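Local coordinates for Alr4995 protein (PDB 6LRF) that acts as a bifunctional arginine dihydrolase and ornithine cyclodeaminase in a cyanobacterium, probably turning arginine into ornithine and then proline, at residues Ala134-Arg139 with Asp143-Leu148; Tyr109-Asp114 with Ala149-Ile154. All blocks are in the same frame, centred on the assembly; numbering follows the deposited sequence.

Overall arrangement
Both contacts use helix 145-152, the helical arm of the beta-alpha-beta unit 132-160 in the dimethylarginine dimethylhydrolase-like part of the chain, consistent with the arginine dihydrolase half of the enzyme. Interaction 1 packs the first turn of this helix against the end of strand 132-136; interaction 2 packs its last turn against the loop that follows strand 107-109. Their centres lie about 10 Å apart, and they meet directly where Tyr-147 CB rests 3.6 Å from Leu-111 CD2. The centre of interaction 1, whose touching residues are all buried, lies about 18 Å from the centre of the chain, and that of interaction 2 about 27 Å. The crystal is unliganded.

Interaction 1 of 2, residues Ala134-Arg139 with Asp143-Leu148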
loop_
_atom_site.group_PDB
_atom_site.type_symbol
_atom_site.label_atom_id
_atom_site.label_comp_id
_atom_site.label_asym_id
_atom_site.label_seq_id
_atom_site.Cartn_x
_atom_site.Cartn_y
_atom_site.Cartn_z
ATOM N N ALA B 134 28.626 -0.165 -36.554
ATOM C CA ALA B 134 29.072 1.024 -35.820
ATOM C C ALA B 134 28.243 1.273 -34.575
ATOM O O ALA B 134 27.017 1.334 -34.649
ATOM C CB ALA B 134 29.016 2.258 -36.705
ATOM N N GLY B 135 28.913 1.495 -33.450
ATOM C CA GLY B 135 28.229 1.789 -32.196
ATOM C C GLY B 135 27.960 3.268 -31.973
ATOM O O GLY B 135 28.612 4.130 -32.571
ATOM N N TYR B 136 26.957 3.571 -31.156
ATOM C CA TYR B 136 26.756 4.933 -30.673
ATOM C C TYR B 136 26.069 4.803 -29.333
ATOM O O TYR B 136 25.601 3.723 -28.991
ATOM C CB TYR B 136 25.940 5.799 -31.652
ATOM C CG TYR B 136 24.467 5.451 -31.772
ATOM C CD1 TYR B 136 24.054 4.343 -32.495
ATOM C CD2 TYR B 136 23.493 6.235 -31.157
ATOM C CE1 TYR B 136 22.707 4.018 -32.605
ATOM C CE2 TYR B 136 22.140 5.924 -31.261
ATOM C CZ TYR B 136 21.749 4.814 -31.986
ATOM O OH TYR B 136 20.402 4.490 -32.100
ATOM N N GLY B 137 26.041 5.883 -28.567
ATOM C CA GLY B 137 25.369 5.875 -27.285
ATOM C C GLY B 137 26.170 6.546 -26.183
ATOM O O GLY B 137 25.585 7.104 -25.266
ATOM N N PHE B 138 27.498 6.489 -26.264
ATOM C CA PHE B 138 28.358 7.048 -25.220
ATOM C C PHE B 138 29.543 7.831 -25.767
ATOM O O PHE B 138 29.835 8.937 -25.319
ATOM C CB PHE B 138 28.882 5.930 -24.308
ATOM C CG PHE B 138 27.809 5.265 -23.498
ATOM C CD1 PHE B 138 27.248 5.915 -22.406
ATOM C CD2 PHE B 138 27.353 3.994 -23.826
ATOM C CE1 PHE B 138 26.256 5.307 -21.656
ATOM C CE2 PHE B 138 26.355 3.393 -23.080
ATOM C CZ PHE B 138 25.814 4.056 -21.990
ATOM N N ARG B 139 30.241 7.248 -26.730
ATOM C CA ARG B 139 31.467 7.857 -27.227
ATOM C C ARG B 139 31.279 8.393 -28.643
ATOM O O ARG B 139 31.313 9.606 -28.862
ATOM C CB ARG B 139 32.616 6.848 -27.162
ATOM C CG ARG B 139 33.074 6.548 -25.723
ATOM C CD ARG B 139 33.570 7.814 -24.996
ATOM N NE ARG B 139 34.110 7.492 -23.674
ATOM C CZ ARG B 139 35.340 7.026 -23.445
ATOM N NH1 ARG B 139 36.189 6.826 -24.451
ATOM N NH2 ARG B 139 35.722 6.756 -22.205
ATOM N N ASP B 143 25.740 10.681 -35.795
ATOM C CA ASP B 143 26.022 11.426 -37.017
ATOM C C ASP B 143 27.400 11.130 -37.670
ATOM O O ASP B 143 27.650 11.553 -38.795
ATOM C CB ASP B 143 25.907 12.917 -36.732
ATOM C CG ASP B 143 24.464 13.395 -36.695
ATOM O OD1 ASP B 143 23.567 12.615 -37.092
ATOM O OD2 ASP B 143 24.231 14.557 -36.282
ATOM N N SER B 144 28.292 10.432 -36.979
ATOM C CA SER B 144 29.559 10.059 -37.611
ATOM C C SER B 144 29.381 8.906 -38.606
ATOM O O SER B 144 30.216 8.700 -39.490
ATOM C CB SER B 144 30.611 9.682 -36.561
ATOM O OG SER B 144 30.282 8.463 -35.896
ATOM N N HIS B 145 28.288 8.162 -38.481
ATOM C CA HIS B 145 28.156 6.932 -39.233
ATOM C C HIS B 145 28.054 7.156 -40.750
ATOM O O HIS B 145 28.647 6.382 -41.512
ATOM C CB HIS B 145 26.965 6.114 -38.705
ATOM C CG HIS B 145 27.161 5.633 -37.299
ATOM N ND1 HIS B 145 26.291 4.768 -36.669
ATOM C CD2 HIS B 145 28.148 5.885 -36.406
ATOM C CE1 HIS B 145 26.726 4.525 -35.444
ATOM N NE2 HIS B 145 27.855 5.183 -35.263
ATOM N N PRO B 146 27.326 8.194 -41.201
ATOM C CA PRO B 146 27.344 8.426 -42.657
ATOM C C PRO B 146 28.726 8.786 -43.237
ATOM O O PRO B 146 28.967 8.540 -44.414
ATOM C CB PRO B 146 26.386 9.608 -42.842
ATOM C CG PRO B 146 25.441 9.503 -41.643
ATOM C CD PRO B 146 26.340 9.060 -40.520
ATOM N N TYR B 147 29.597 9.379 -42.428
ATOM C CA TYR B 147 30.950 9.702 -42.861
ATOM C C TYR B 147 31.735 8.422 -43.067
ATOM O O TYR B 147 32.489 8.287 -44.037
ATOM C CB TYR B 147 31.648 10.590 -41.830
ATOM C CG TYR B 147 31.163 12.024 -41.799
ATOM C CD1 TYR B 147 31.758 12.997 -42.588
ATOM C CD2 TYR B 147 30.121 12.409 -40.957
ATOM C CE1 TYR B 147 31.316 14.322 -42.553
ATOM C CE2 TYR B 147 29.674 13.725 -40.915
ATOM C CZ TYR B 147 30.279 14.675 -41.713
ATOM O OH TYR B 147 29.848 15.979 -41.672
ATOM N N LEU B 148 31.546 7.478 -42.149
ATOM C CA LEU B 148 32.240 6.211 -42.231
ATOM C C LEU B 148 31.873 5.516 -43.530
ATOM O O LEU B 148 32.723 4.936 -44.219
ATOM C CB LEU B 148 31.884 5.317 -41.052
ATOM C CG LEU B 148 32.061 5.908 -39.670
ATOM C CD1 LEU B 148 31.723 4.842 -38.642
ATOM C CD2 LEU B 148 33.483 6.388 -39.503
#
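The imidazole of His-145 lies under the methyl group of Ala-134, which sits almost exactly over the ring centre: CB of Ala-134 is 3.4 Å above the plane of the His-145 ring, a CH-pi contact of nearly perpendicular approach. The same ring uses its edge for a polar contact. NE2 of His-145 donates a hydrogen bond of 3.0 Å to Gly-135 O, with the acceptor close to the ring plane but the N-H bent to 141°. Seen from the carbonyl, the donor stands well above the peptide plane, so the bond does not follow a lone pair. CE1 of His-145 also lies 3.3 Å from Ala-134 O, next to that bond. A chi1 of -65° sets CG opposite the carbonyl carbon and swings the ring from the helix onto the strand. At its other nitrogen, ND1 is hydrogen-bonded to Ser-158 OG on strand 155-160, so both imidazole nitrogens of this buried side chain have partners, which should fix the rotation of the ring. Tyr-136 adds a looser aromatic neighbour, its ring nearly perpendicular to the imidazole and CD1 4.0 Å from CE1 of His-145, while its hydroxyl is hydrogen-bonded to Gly-311 O. One turn on, Leu-148 brings CD1 to 4.2 Å from the Ala-134 methyl. The contact thus joins the first two members of a beta-alpha-beta unit, in which strand 132-136 pairs in parallel with strand 155-160 and helix 145-152 packs against them, His-145 reaching Val-156 and also Val-283 of strand 280-292.

Interaction 2 of 2, residues Tyr109-Asp114 with Ala149-Ile154; sequences YELPKD and AKWLDI
Tyr-109 and Trp-151 form a face-to-face aromatic stack between the end of strand 107-109 and the last turn of helix 145-152, the helix of a beta-alpha-beta unit. The tight part is the overlap of the two side chains. The tyrosine ring lies against the five-membered ring of the indole, centroids 4.2 Å apart and planes inclined by only 16°. CB of Tyr-109 covers the six-membered ring, coming within 3.4 Å of Trp-151 CE3, while Trp-151 CB lies in turn over the phenol face. In this reciprocal CH-pi setting, chi1 of -65° in Tyr-109 and -73° in Trp-151 puts each CG opposite its carbonyl carbon. A leucine in place of Trp-151 would probably deprive the phenol of the flat surface it rests on, leaving Tyr-109 freer to turn. Leu-111 meets the indole more loosely, CD2 4.0 Å from Trp-151 CZ3, and is otherwise buried against Tyr-147, Val-81 and Phe-117. On the solvent side, Glu-110 points its CB away from the helix, and its OE2 forms a salt bridge with Lys-98 NZ; Tyr-109 and Trp-151 themselves remain partly exposed. The backbone of Glu-110 nevertheless stays close, its carbonyl O lying 3.2 Å from Trp-151 CH2 at the far end of the indole.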
loop_
_atom_site.group_PDB
_atom_site.type_symbol
_atom_site.label_atom_id
_atom_site.label_comp_id
_atom_site.label_asym_id
_atom_site.label_seq_id
_atom_site.Cartn_x
_atom_site.Cartn_y
_atom_site.Cartn_z
ATOM N N TYR B 109 41.182 10.270 -43.131
ATOM C CA TYR B 109 40.035 11.164 -43.107
ATOM C C TYR B 109 39.765 11.604 -41.685
ATOM O O TYR B 109 39.923 10.819 -40.745
ATOM C CB TYR B 109 38.804 10.487 -43.680
ATOM C CG TYR B 109 38.934 10.144 -45.128
ATOM C CD1 TYR B 109 39.367 8.891 -45.528
ATOM C CD2 TYR B 109 38.639 11.076 -46.096
ATOM C CE1 TYR B 109 39.490 8.573 -46.870
ATOM C CE2 TYR B 109 38.754 10.772 -47.431
ATOM C CZ TYR B 109 39.171 9.522 -47.816
ATOM O OH TYR B 109 39.280 9.232 -49.154
ATOM N N GLU B 110 39.360 12.856 -41.530
ATOM C CA GLU B 110 39.133 13.403 -40.207
ATOM C C GLU B 110 37.734 13.963 -40.122
ATOM O O GLU B 110 37.281 14.639 -41.048
ATOM C CB GLU B 110 40.153 14.484 -39.894
ATOM C CG GLU B 110 41.560 13.969 -39.782
ATOM C CD GLU B 110 42.527 15.093 -39.525
ATOM O OE1 GLU B 110 42.425 16.125 -40.222
ATOM O OE2 GLU B 110 43.368 14.958 -38.617
ATOM N N LEU B 111 37.054 13.668 -39.017
ATOM C CA LEU B 111 35.694 14.147 -38.786
ATOM C C LEU B 111 35.739 15.600 -38.329
ATOM O O LEU B 111 36.773 16.046 -37.821
ATOM C CB LEU B 111 35.002 13.267 -37.743
ATOM C CG LEU B 111 34.768 11.893 -38.366
ATOM C CD1 LEU B 111 34.968 10.798 -37.374
ATOM C CD2 LEU B 111 33.380 11.853 -38.954
ATOM N N PRO B 112 34.632 16.339 -38.517
ATOM C CA PRO B 112 34.439 17.633 -37.829
ATOM C C PRO B 112 34.896 17.555 -36.365
ATOM O O PRO B 112 34.751 16.492 -35.748
ATOM C CB PRO B 112 32.931 17.849 -37.921
ATOM C CG PRO B 112 32.537 17.159 -39.202
ATOM C CD PRO B 112 33.475 15.973 -39.360
ATOM N N LYS B 113 35.461 18.624 -35.810
ATOM C CA LYS B 113 36.088 18.495 -34.495
ATOM C C LYS B 113 35.064 18.317 -33.363
ATOM O O LYS B 113 35.410 17.831 -32.281
ATOM C CB LYS B 113 37.015 19.687 -34.208
ATOM C CG LYS B 113 38.335 19.606 -34.995
ATOM C CD LYS B 113 39.507 20.324 -34.324
ATOM C CE LYS B 113 40.585 19.320 -33.878
ATOM N NZ LYS B 113 41.506 18.862 -34.959
ATOM N N ASP B 114 33.808 18.665 -33.616
ATOM C CA ASP B 114 32.759 18.489 -32.612
ATOM C C ASP B 114 31.916 17.241 -32.891
ATOM O O ASP B 114 30.772 17.135 -32.451
ATOM C CB ASP B 114 31.855 19.719 -32.565
ATOM C CG ASP B 114 31.007 19.851 -33.810
ATOM O OD1 ASP B 114 31.513 19.502 -34.903
ATOM O OD2 ASP B 114 29.843 20.296 -33.701
ATOM N N ALA B 149 30.589 5.578 -43.854
ATOM C CA ALA B 149 30.063 4.860 -44.996
ATOM C C ALA B 149 30.610 5.459 -46.295
ATOM O O ALA B 149 31.031 4.739 -47.191
ATOM C CB ALA B 149 28.561 4.903 -44.980
ATOM N N LYS B 150 30.580 6.784 -46.374
ATOM C CA LYS B 150 31.038 7.544 -47.540
ATOM C C LYS B 150 32.545 7.393 -47.765
ATOM O O LYS B 150 32.992 7.159 -48.878
ATOM C CB LYS B 150 30.676 9.021 -47.355
ATOM C CG LYS B 150 31.136 9.941 -48.465
ATOM C CD LYS B 150 30.693 11.386 -48.221
ATOM C CE LYS B 150 31.306 11.960 -46.946
ATOM N NZ LYS B 150 31.104 13.438 -46.870
ATOM N N TRP B 151 33.316 7.503 -46.691
ATOM C CA TRP B 151 34.773 7.485 -46.774
ATOM C C TRP B 151 35.376 6.095 -46.873
ATOM O O TRP B 151 36.476 5.931 -47.415
ATOM C CB TRP B 151 35.370 8.186 -45.563
ATOM C CG TRP B 151 35.228 9.663 -45.592
ATOM C CD1 TRP B 151 35.026 10.455 -46.693
ATOM C CD2 TRP B 151 35.300 10.543 -44.473
ATOM N NE1 TRP B 151 34.965 11.779 -46.319
ATOM C CE2 TRP B 151 35.139 11.858 -44.962
ATOM C CE3 TRP B 151 35.478 10.351 -43.098
ATOM C CZ2 TRP B 151 35.154 12.968 -44.126
ATOM C CZ3 TRP B 151 35.505 11.458 -42.273
ATOM C CH2 TRP B 151 35.341 12.748 -42.790
ATOM N N LEU B 152 34.698 5.089 -46.329
ATOM C CA LEU B 152 35.247 3.746 -46.431
ATOM C C LEU B 152 34.522 2.939 -47.503
ATOM O O LEU B 152 34.869 1.786 -47.748
ATOM C CB LEU B 152 35.200 3.033 -45.086
ATOM C CG LEU B 152 35.981 3.694 -43.947
ATOM C CD1 LEU B 152 35.917 2.827 -42.731
ATOM C CD2 LEU B 152 37.441 3.947 -44.307
ATOM N N ASP B 153 33.525 3.567 -48.136
ATOM C CA ASP B 153 32.722 2.956 -49.203
ATOM C C ASP B 153 32.121 1.598 -48.780
ATOM O O ASP B 153 32.394 0.562 -49.393
ATOM C CB ASP B 153 33.575 2.799 -50.477
ATOM C CG ASP B 153 32.752 2.900 -51.766
ATOM O OD1 ASP B 153 31.567 3.285 -51.700
ATOM O OD2 ASP B 153 33.297 2.612 -52.859
ATOM N N ILE B 154 31.290 1.613 -47.740
ATOM C CA ILE B 154 30.783 0.382 -47.147
ATOM C C ILE B 154 29.415 0.584 -46.498
ATOM O O ILE B 154 29.078 1.701 -46.113
ATOM C CB ILE B 154 31.782 -0.171 -46.106
ATOM C CG1 ILE B 154 31.419 -1.606 -45.734
ATOM C CG2 ILE B 154 31.857 0.728 -44.879
ATOM C CD1 ILE B 154 32.561 -2.408 -45.192
#